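Local coordinates for mucus binding protein (Lactobacillus reuteri, PDB 3I57) that probably helps the bacterium adhere to mucus as one repeat of a cell-wall-anchored surface protein, and also binds immunoglobulins, at residues Glu47-Asn52 with Thr70-His75; Ala116-Thr121 with Gln143-Leu148. All blocks are in the same frame, centred on the assembly; numbering follows the deposited sequence.

Contact 1 (Glu47-Asn52 with Thr70-His75); sequences ELFKDN and TVIFKH
Phe49 and Ile72 meet through both backbone and side chain where the antiparallel ladder of 47-51 and 70-75 is interrupted. Glu47 and Lys74 form a hydrogen-bonded pair, Lys74 N reaching Glu47 O at 2.8 Å. The register then slips by one residue: Ile72 O takes two donors, Phe49 N at 2.8 Å in the carbonyl plane and Lys50 N at 3.0 Å, tilted from it. Beyond the slip Ile72 N returns a bond to Lys50 O, and Asn52 N to Thr70 O continues the pairing past the strand end. There the hydroxyl OG1 of Thr70 lies 2.8 Å from Asn52 OD1 in a weak hydrogen bond.

The extra residue carries the main side-chain contact. The Phe49 ring stands beside Lys74 because chi1 (176°) carries CG to the side away from the backbone N, and the lysine chain passes over one face. Lys74 CE rests 3.3 Å from Phe49 CD1, and a bend at chi4 brings NZ to 4.5 Å from the ring centroid, 14° off the normal, a cation-pi contact. Ile72 CG2 adds apolar contact at Phe49 CD2.

Leu48 CD1 packs crosswise on Val71 CG1 at 3.7 Å, and Ile38 of helix 35-43 touches both residues. Two successive residues facing Ile72 make this a classic beta bulge, set in a beta-grasp sheet packed against its helix.

Contact 2 (Ala116-Thr121 with Gln143-Leu148); sequences AQVTFT and QSYKAL
Val118 lies against Tyr145 and Gln143 at once. Its CG1 sits over one face of the Tyr145 ring, 3.7 Å from the centroid and 17° off the normal, a CH-pi contact displaced toward the ring's rim. The same methyl is 3.3 Å from Ser144 O, while CG2 covers the phenol end, 3.6 Å from Tyr145 OH. The valine's first torsion (chi1 -63°) puts CG1 anti to the carbonyl carbon, and both methyls thereby bear on the one ring.

On one flank Ala116 CB touches Tyr145 CD1 at 4.0 Å and Leu148 CD2 at 4.2 Å. On the other, Gln143 lays its CG over a face of the Phe120 ring, 4.0 Å from the ring centroid, a second CH-pi contact; Gln143 CB meets Val118 CB at 3.6 Å. A water joins the two backbones, donating to Gln117 O and accepting from Lys146 N at 2.9 Å.

Farther out, Tyr145 OH is hydrogen-bonded to Ser167 OG of strand 162-168, which fixes the far end of the ring, and Leu96 and Glu98 of strand 93-104 also touch the tyrosine. Were Tyr145 replaced by an alanine, Val118 and Ala116 would probably face a gap and the Ser167 hydroxyl would lose this partner. Gln117 and Thr119 turn from the contact and bond to Thr97 and Thr95 of strand 93-104.

The small antiparallel sheet of 142-144, 162-168 and 148-149 thus folds onto the long strand 112-127. End to end, the touching parts run 176° apart, yet they are not paired as strands. Cohesion therefore comes mainly from methyl, methylene and aromatic surfaces, with the water providing a polar bridge between the backbones.

Contact 1 lies in the mucin-binding domain and contact 2 in the Muc B2-like domain, on opposite sides of the centre of this elongated repeat. Their centres are 46 Å apart and their nearest atoms about 23 Å, so neither touches the other. What joins them is a shared beta-sheet: strand 67-80, which supplies 70-75, pairs antiparallel with strand 112-127, which supplies 116-121. His75 marks the approach to that junction, its ND1 hydrogen-bonded to Asp127. Contact 1 closes along the chain before contact 2 opens. Both contacts are away from the calcium ion held by Gln2, Asp60, Asp62 and Asn65, although that site belongs to the same domain as contact 1.

Contact 1 (Glu47-Asn52 with Thr70-His75)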
loop_
_atom_site.group_PDB
_atom_site.type_symbol
_atom_site.label_atom_id
_atom_site.label_comp_id
_atom_site.label_asym_id
_atom_site.label_seq_id
_atom_site.Cartn_x
_atom_site.Cartn_y
_atom_site.Cartn_z
ATOM N N GLU A 47 0.259 -11.122 14.090
ATOM C CA GLU A 47 1.086 -12.316 14.121
ATOM C C GLU A 47 1.782 -12.277 15.455
ATOM O O GLU A 47 2.386 -11.265 15.794
ATOM C CB GLU A 47 2.132 -12.215 13.010
ATOM C CG GLU A 47 2.946 -13.440 12.832
ATOM C CD GLU A 47 3.510 -13.490 11.432
ATOM O OE1 GLU A 47 3.772 -14.620 10.972
ATOM O OE2 GLU A 47 3.646 -12.401 10.799
ATOM N N LEU A 48 1.723 -13.373 16.204
ATOM C CA LEU A 48 2.439 -13.446 17.473
ATOM C C LEU A 48 3.940 -13.214 17.302
ATOM O O LEU A 48 4.594 -13.871 16.468
ATOM C CB LEU A 48 2.187 -14.791 18.157
ATOM C CG LEU A 48 2.878 -14.996 19.518
ATOM C CD1 LEU A 48 2.364 -14.033 20.603
ATOM C CD2 LEU A 48 2.732 -16.426 19.979
ATOM N N PHE A 49 4.486 -12.287 18.094
ATOM C CA PHE A 49 5.934 -12.048 18.129
ATOM C C PHE A 49 6.569 -12.667 19.370
ATOM O O PHE A 49 7.553 -13.420 19.294
ATOM C CB PHE A 49 6.188 -10.529 18.070
ATOM C CG PHE A 49 7.638 -10.144 18.206
ATOM C CD1 PHE A 49 8.533 -10.427 17.193
ATOM C CD2 PHE A 49 8.095 -9.486 19.343
ATOM C CE1 PHE A 49 9.879 -10.064 17.314
ATOM C CE2 PHE A 49 9.440 -9.118 19.465
ATOM C CZ PHE A 49 10.326 -9.419 18.425
ATOM N N LYS A 50 5.994 -12.358 20.522
ATOM C CA LYS A 50 6.518 -12.842 21.777
ATOM C C LYS A 50 5.432 -13.005 22.836
ATOM O O LYS A 50 4.795 -12.028 23.240
ATOM C CB LYS A 50 7.593 -11.898 22.288
ATOM C CG LYS A 50 8.129 -12.335 23.636
ATOM C CD LYS A 50 9.627 -12.260 23.670
ATOM C CE LYS A 50 10.156 -12.980 22.462
ATOM N NZ LYS A 50 11.278 -13.834 22.838
ATOM N N ASP A 51 5.230 -14.241 23.286
ATOM C CA ASP A 51 4.310 -14.509 24.401
ATOM C C ASP A 51 5.143 -14.649 25.674
ATOM O O ASP A 51 5.880 -15.625 25.843
ATOM C CB ASP A 51 3.534 -15.794 24.102
ATOM C CG ASP A 51 2.599 -16.237 25.241
ATOM O OD1 ASP A 51 2.598 -15.641 26.345
ATOM O OD2 ASP A 51 1.869 -17.223 24.994
ATOM N N ASN A 52 5.014 -13.669 26.562
ATOM C CA ASN A 52 5.799 -13.601 27.802
ATOM C C ASN A 52 5.085 -14.204 29.004
ATOM O O ASN A 52 5.586 -14.129 30.119
ATOM C CB ASN A 52 6.150 -12.145 28.107
ATOM C CG ASN A 52 7.130 -11.566 27.119
ATOM O OD1 ASN A 52 6.928 -10.460 26.589
ATOM N ND2 ASN A 52 8.190 -12.311 26.843
ATOM N N THR A 70 3.183 -9.716 29.222
ATOM C CA THR A 70 2.775 -9.211 27.901
ATOM C C THR A 70 2.720 -10.311 26.827
ATOM O O THR A 70 3.443 -11.326 26.880
ATOM C CB THR A 70 3.693 -8.063 27.429
ATOM O OG1 THR A 70 5.046 -8.523 27.390
ATOM C CG2 THR A 70 3.607 -6.847 28.380
ATOM N N VAL A 71 1.796 -10.139 25.877
ATOM C CA VAL A 71 1.734 -10.986 24.708
ATOM C C VAL A 71 1.853 -10.012 23.551
ATOM O O VAL A 71 0.979 -9.167 23.342
ATOM C CB VAL A 71 0.379 -11.775 24.596
ATOM C CG1 VAL A 71 0.383 -12.647 23.351
ATOM C CG2 VAL A 71 0.181 -12.686 25.809
ATOM N N ILE A 72 2.945 -10.106 22.817
ATOM C CA ILE A 72 3.289 -9.026 21.911
ATOM C C ILE A 72 3.103 -9.533 20.490
ATOM O O ILE A 72 3.542 -10.632 20.162
ATOM C CB ILE A 72 4.758 -8.535 22.119
ATOM C CG1 ILE A 72 4.939 -7.924 23.512
ATOM C CG2 ILE A 72 5.140 -7.450 21.078
ATOM C CD1 ILE A 72 6.405 -7.661 23.906
ATOM N N PHE A 73 2.446 -8.726 19.664
ATOM C CA PHE A 73 2.237 -9.076 18.268
ATOM C C PHE A 73 2.901 -8.100 17.314
ATOM O O PHE A 73 3.114 -6.935 17.647
ATOM C CB PHE A 73 0.743 -9.033 17.944
ATOM C CG PHE A 73 -0.083 -9.958 18.777
ATOM C CD1 PHE A 73 -0.416 -11.208 18.304
ATOM C CD2 PHE A 73 -0.512 -9.578 20.030
ATOM C CE1 PHE A 73 -1.196 -12.077 19.081
ATOM C CE2 PHE A 73 -1.282 -10.452 20.827
ATOM C CZ PHE A 73 -1.611 -11.690 20.341
ATOM N N LYS A 74 3.179 -8.568 16.101
ATOM C CA LYS A 74 3.469 -7.663 14.998
ATOM C C LYS A 74 2.322 -7.739 13.996
ATOM O O LYS A 74 1.359 -8.495 14.192
ATOM C CB LYS A 74 4.815 -8.020 14.339
ATOM C CG LYS A 74 5.993 -7.924 15.265
ATOM C CD LYS A 74 7.284 -8.360 14.525
ATOM C CE LYS A 74 8.538 -7.815 15.200
ATOM N NZ LYS A 74 8.390 -6.355 15.452
ATOM N N HIS A 75 2.412 -6.975 12.913
ATOM C CA HIS A 75 1.335 -7.038 11.904
ATOM C C HIS A 75 1.702 -8.110 10.873
ATOM O O HIS A 75 2.814 -8.075 10.337
ATOM C CB HIS A 75 1.211 -5.701 11.177
ATOM C CG HIS A 75 0.781 -4.561 12.043
ATOM N ND1 HIS A 75 0.319 -3.367 11.521
ATOM C CD2 HIS A 75 0.714 -4.437 13.392
ATOM C CE1 HIS A 75 0.008 -2.553 12.515
ATOM N NE2 HIS A 75 0.244 -3.176 13.659
#

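Contact 2 (Ala116-Thr121 with Gln143-Leu148)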
loop_
_atom_site.group_PDB
_atom_site.type_symbol
_atom_site.label_atom_id
_atom_site.label_comp_id
_atom_site.label_asym_id
_atom_site.label_seq_id
_atom_site.Cartn_x
_atom_site.Cartn_y
_atom_site.Cartn_z
ATOM N N ALA A 116 -2.957 9.080 -26.457
ATOM C CA ALA A 116 -2.570 7.697 -26.247
ATOM C C ALA A 116 -2.274 7.531 -24.776
ATOM O O ALA A 116 -2.010 8.515 -24.074
ATOM C CB ALA A 116 -1.355 7.364 -27.055
ATOM N N GLN A 117 -2.280 6.286 -24.312
ATOM C CA GLN A 117 -2.151 6.025 -22.896
ATOM C C GLN A 117 -1.114 4.957 -22.612
ATOM O O GLN A 117 -0.890 4.064 -23.433
ATOM C CB GLN A 117 -3.501 5.637 -22.303
ATOM C CG GLN A 117 -4.504 6.801 -22.240
ATOM C CD GLN A 117 -5.666 6.487 -21.336
ATOM O OE1 GLN A 117 -6.135 5.351 -21.285
ATOM N NE2 GLN A 117 -6.146 7.492 -20.623
ATOM N N VAL A 118 -0.442 5.089 -21.465
ATOM C CA VAL A 118 0.419 4.048 -20.954
ATOM C C VAL A 118 0.017 3.777 -19.503
ATOM O O VAL A 118 -0.557 4.638 -18.800
ATOM C CB VAL A 118 1.952 4.392 -20.997
ATOM C CG1 VAL A 118 2.457 4.590 -22.467
ATOM C CG2 VAL A 118 2.257 5.619 -20.145
ATOM N N THR A 119 0.259 2.542 -19.080
ATOM C CA THR A 119 -0.090 2.121 -17.726
ATOM C C THR A 119 1.118 1.535 -17.034
ATOM O O THR A 119 1.854 0.739 -17.632
ATOM C CB THR A 119 -1.220 1.055 -17.795
ATOM O OG1 THR A 119 -2.404 1.691 -18.300
ATOM C CG2 THR A 119 -1.494 0.463 -16.424
ATOM N N PHE A 120 1.366 1.956 -15.789
ATOM C CA PHE A 120 2.442 1.391 -14.980
ATOM C C PHE A 120 1.854 0.553 -13.870
ATOM O O PHE A 120 0.706 0.774 -13.485
ATOM C CB PHE A 120 3.241 2.504 -14.298
ATOM C CG PHE A 120 3.974 3.365 -15.270
ATOM C CD1 PHE A 120 5.292 3.089 -15.580
ATOM C CD2 PHE A 120 3.324 4.404 -15.910
ATOM C CE1 PHE A 120 5.966 3.865 -16.510
ATOM C CE2 PHE A 120 3.996 5.225 -16.820
ATOM C CZ PHE A 120 5.306 4.944 -17.131
ATOM N N THR A 121 2.627 -0.417 -13.386
ATOM C CA THR A 121 2.162 -1.277 -12.303
ATOM C C THR A 121 3.205 -1.333 -11.204
ATOM O O THR A 121 4.385 -1.077 -11.432
ATOM C CB THR A 121 1.894 -2.744 -12.763
ATOM O OG1 THR A 121 3.136 -3.387 -13.115
ATOM C CG2 THR A 121 0.975 -2.771 -13.933
ATOM N N GLN A 143 7.345 3.597 -20.082
ATOM C CA GLN A 143 6.457 2.958 -21.045
ATOM C C GLN A 143 6.308 3.847 -22.271
ATOM O O GLN A 143 6.217 5.073 -22.149
ATOM C CB GLN A 143 5.070 2.706 -20.439
ATOM C CG GLN A 143 5.028 1.657 -19.311
ATOM C CD GLN A 143 5.145 0.226 -19.866
ATOM O OE1 GLN A 143 6.254 -0.285 -20.094
ATOM N NE2 GLN A 143 4.010 -0.414 -20.102
ATOM N N SER A 144 6.252 3.226 -23.450
ATOM C CA SER A 144 6.122 4.003 -24.699
ATOM C C SER A 144 4.667 4.058 -25.180
ATOM O O SER A 144 3.907 3.085 -25.056
ATOM C CB SER A 144 7.070 3.453 -25.776
ATOM O OG SER A 144 6.802 2.080 -25.967
ATOM N N TYR A 145 4.275 5.223 -25.693
ATOM C CA TYR A 145 2.931 5.434 -26.204
ATOM C C TYR A 145 2.894 4.842 -27.581
ATOM O O TYR A 145 3.935 4.736 -28.214
ATOM C CB TYR A 145 2.618 6.948 -26.277
ATOM C CG TYR A 145 2.526 7.545 -24.885
ATOM C CD1 TYR A 145 1.347 7.461 -24.163
ATOM C CD2 TYR A 145 3.629 8.149 -24.284
ATOM C CE1 TYR A 145 1.246 7.983 -22.883
ATOM C CE2 TYR A 145 3.534 8.695 -22.986
ATOM C CZ TYR A 145 2.331 8.595 -22.305
ATOM O OH TYR A 145 2.211 9.111 -21.025
ATOM N N LYS A 146 1.712 4.425 -28.013
ATOM C CA LYS A 146 1.504 4.015 -29.407
ATOM C C LYS A 146 1.913 5.198 -30.300
ATOM O O LYS A 146 1.701 6.351 -29.925
ATOM C CB LYS A 146 0.026 3.707 -29.618
ATOM C CG LYS A 146 -0.265 3.027 -30.950
ATOM C CD LYS A 146 -1.765 2.988 -31.234
ATOM C CE LYS A 146 -2.013 2.428 -32.636
ATOM N NZ LYS A 146 -1.181 1.210 -32.895
ATOM N N ALA A 147 2.489 4.919 -31.465
ATOM C CA ALA A 147 2.785 5.990 -32.427
ATOM C C ALA A 147 1.534 6.696 -32.915
ATOM O O ALA A 147 0.538 6.065 -33.286
ATOM C CB ALA A 147 3.606 5.450 -33.624
ATOM N N LEU A 148 1.587 8.024 -32.930
ATOM C CA LEU A 148 0.456 8.815 -33.410
ATOM C C LEU A 148 0.811 9.486 -34.727
ATOM O O LEU A 148 1.755 10.252 -34.805
ATOM C CB LEU A 148 0.078 9.872 -32.375
ATOM C CG LEU A 148 -0.290 9.308 -31.007
ATOM C CD1 LEU A 148 -0.762 10.410 -30.065
ATOM C CD2 LEU A 148 -1.367 8.212 -31.143
HETATM O O HOH W 1 -0.452 3.708 -26.185
#